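Local coordinates for protein tyrosine--tRNA ligase, mitochondrial (PDB 5IJX) that probably charges mitochondrial tyrosine tRNA with L-tyrosine at the expense of ATP, in a C-terminally truncated form that retains the class I catalytic core, at residues 55-58 with 59-62. Residues are numbered along the deposited sequence; the frame is centred on the assembly and turned at random.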
ATOM      1  N   ASP A  55       6.593 -32.756   8.916  1.00 74.08           N
ATOM      2  CA  ASP A  55       7.897 -33.408   8.847  1.00 72.42           C
ATOM      3  C   ASP A  55       8.917 -32.542   8.120  1.00 68.53           C
ATOM      4  O   ASP A  55      10.113 -32.599   8.431  1.00 79.18           O
ATOM      5  CB  ASP A  55       7.770 -34.768   8.161  1.00 79.68           C
ATOM      6  CG  ASP A  55       6.936 -35.751   8.964  1.00 92.41           C
ATOM      7  OD1 ASP A  55       6.414 -36.717   8.369  1.00105.60           O
ATOM      8  OD2 ASP A  55       6.801 -35.554  10.190  1.00 87.13           O
ATOM      9  N   ALA A  56       8.472 -31.738   7.152  1.00 67.10           N
ATOM     10  CA  ALA A  56       9.381 -30.807   6.492  1.00 72.02           C
ATOM     11  C   ALA A  56       9.917 -29.773   7.474  1.00 70.64           C
ATOM     12  O   ALA A  56      11.092 -29.396   7.411  1.00 69.32           O
ATOM     13  CB  ALA A  56       8.673 -30.117   5.326  1.00 72.31           C
ATOM     14  N   LEU A  57       9.068 -29.301   8.391  1.00 75.32           N
ATOM     15  CA  LEU A  57       9.515 -28.326   9.382  1.00 70.91           C
ATOM     16  C   LEU A  57      10.457 -28.966  10.393  1.00 65.92           C
ATOM     17  O   LEU A  57      11.492 -28.384  10.741  1.00 65.44           O
ATOM     18  CB  LEU A  57       8.310 -27.706  10.087  1.00 59.93           C
ATOM     19  CG  LEU A  57       8.623 -26.800  11.282  1.00 57.44           C
ATOM     20  CD1 LEU A  57       9.586 -25.685  10.890  1.00 59.05           C
ATOM     21  CD2 LEU A  57       7.338 -26.222  11.861  1.00 60.57           C
ATOM     22  N   ASP A  58      10.107 -30.155  10.887  1.00 64.64           N
ATOM     23  CA  ASP A  58      11.029 -30.902  11.736  1.00 73.73           C
ATOM     24  C   ASP A  58      12.390 -31.030  11.061  1.00 71.99           C
ATOM     25  O   ASP A  58      13.437 -30.799  11.681  1.00 72.24           O
ATOM     26  CB  ASP A  58      10.443 -32.283  12.043  1.00 74.62           C
ATOM     27  CG  ASP A  58      11.015 -32.894  13.305  1.00 82.78           C
ATOM     28  OD1 ASP A  58      11.679 -32.168  14.077  1.00 93.44           O
ATOM     29  OD2 ASP A  58      10.789 -34.100  13.535  1.00 79.48           O
ATOM     30  N   LYS A  59      12.384 -31.382   9.774  1.00 60.62           N
ATOM     31  CA  LYS A  59      13.621 -31.481   9.006  1.00 60.67           C
ATOM     32  C   LYS A  59      14.367 -30.153   8.995  1.00 73.14           C
ATOM     33  O   LYS A  59      15.580 -30.106   9.232  1.00 75.55           O
ATOM     34  CB  LYS A  59      13.297 -31.932   7.582  1.00 64.55           C
ATOM     35  CG  LYS A  59      14.506 -32.238   6.715  1.00 66.76           C
ATOM     36  CD  LYS A  59      14.073 -32.817   5.371  1.00 65.03           C
ATOM     37  CE  LYS A  59      14.050 -31.761   4.286  1.00 74.61           C
ATOM     38  NZ  LYS A  59      13.266 -32.194   3.091  1.00 87.80           N
ATOM     39  N   LEU A  60      13.656 -29.060   8.712  1.00 75.60           N
ATOM     40  CA  LEU A  60      14.282 -27.743   8.674  1.00 66.61           C
ATOM     41  C   LEU A  60      14.988 -27.439   9.988  1.00 62.56           C
ATOM     42  O   LEU A  60      16.187 -27.139  10.013  1.00 62.27           O
ATOM     43  CB  LEU A  60      13.229 -26.676   8.373  1.00 70.23           C
ATOM     44  CG  LEU A  60      13.705 -25.222   8.465  1.00 64.93           C
ATOM     45  CD1 LEU A  60      14.666 -24.894   7.332  1.00 74.78           C
ATOM     46  CD2 LEU A  60      12.522 -24.274   8.460  1.00 65.22           C
ATOM     47  N   ILE A  61      14.249 -27.502  11.097  1.00 65.94           N
ATOM     48  CA  ILE A  61      14.815 -27.138  12.391  1.00 57.35           C
ATOM     49  C   ILE A  61      15.991 -28.043  12.728  1.00 66.89           C
ATOM     50  O   ILE A  61      17.013 -27.589  13.257  1.00 69.37           O
ATOM     51  CB  ILE A  61      13.727 -27.187  13.479  1.00 62.94           C
ATOM     52  CG1 ILE A  61      12.572 -26.246  13.113  1.00 62.17           C
ATOM     53  CG2 ILE A  61      14.312 -26.816  14.834  1.00 54.82           C
ATOM     54  CD1 ILE A  61      11.401 -26.286  14.077  1.00 60.06           C
ATOM     55  N   THR A  62      15.869 -29.336  12.425  1.00 73.18           N
ATOM     56  CA  THR A  62      16.948 -30.266  12.744  1.00 77.05           C
ATOM     57  C   THR A  62      18.206 -29.952  11.940  1.00 79.38           C
ATOM     58  O   THR A  62      19.323 -30.026  12.468  1.00 80.74           O
ATOM     59  CB  THR A  62      16.487 -31.701  12.486  1.00 71.26           C
ATOM     60  OG1 THR A  62      15.363 -31.998  13.324  1.00 74.56           O
ATOM     61  CG2 THR A  62      17.602 -32.690  12.779  1.00 68.00           C
TER
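The flat carbonyl group of Asp58 is gripped on both faces by Thr62. The backbone N of Thr62 lies 2.9 Å from Asp58 O on one side. From above the opposite face, Thr62 OG1 donates its hydroxyl hydrogen, 2.8 Å from the same Asp58 O. Thr62 manages this because OG1 sits beside its own backbone N (chi1 -61°), turned back along the helix. The carboxylate of Asp58 takes no share in that grip; OD1 bonds to Ser36 OG and OD2 forms a salt bridge with Arg54. One residue earlier, Leu57 O receives Ile61 N almost straight, with an N-H...O angle of 174°, and on the same flank of the helix Leu57 CD1 touches Ile61 CD1 at 3.7 Å. Leu60 CD2 approaches that same Leu57 CD1 from another side, at 4.1 Å, giving a small apolar cluster. Lys59 leads off on a different flank, its NZ forming salt bridges with Asp272 and Asp274. This is the amphipathic helix 54-63, packed by Leu57 and Leu60 onto strands 279-283 and 233-239 of the central sheet in the class I nucleotide-binding fold, with Ile61 against Phe37 and Asp58 against Leu38 of helix 37-43.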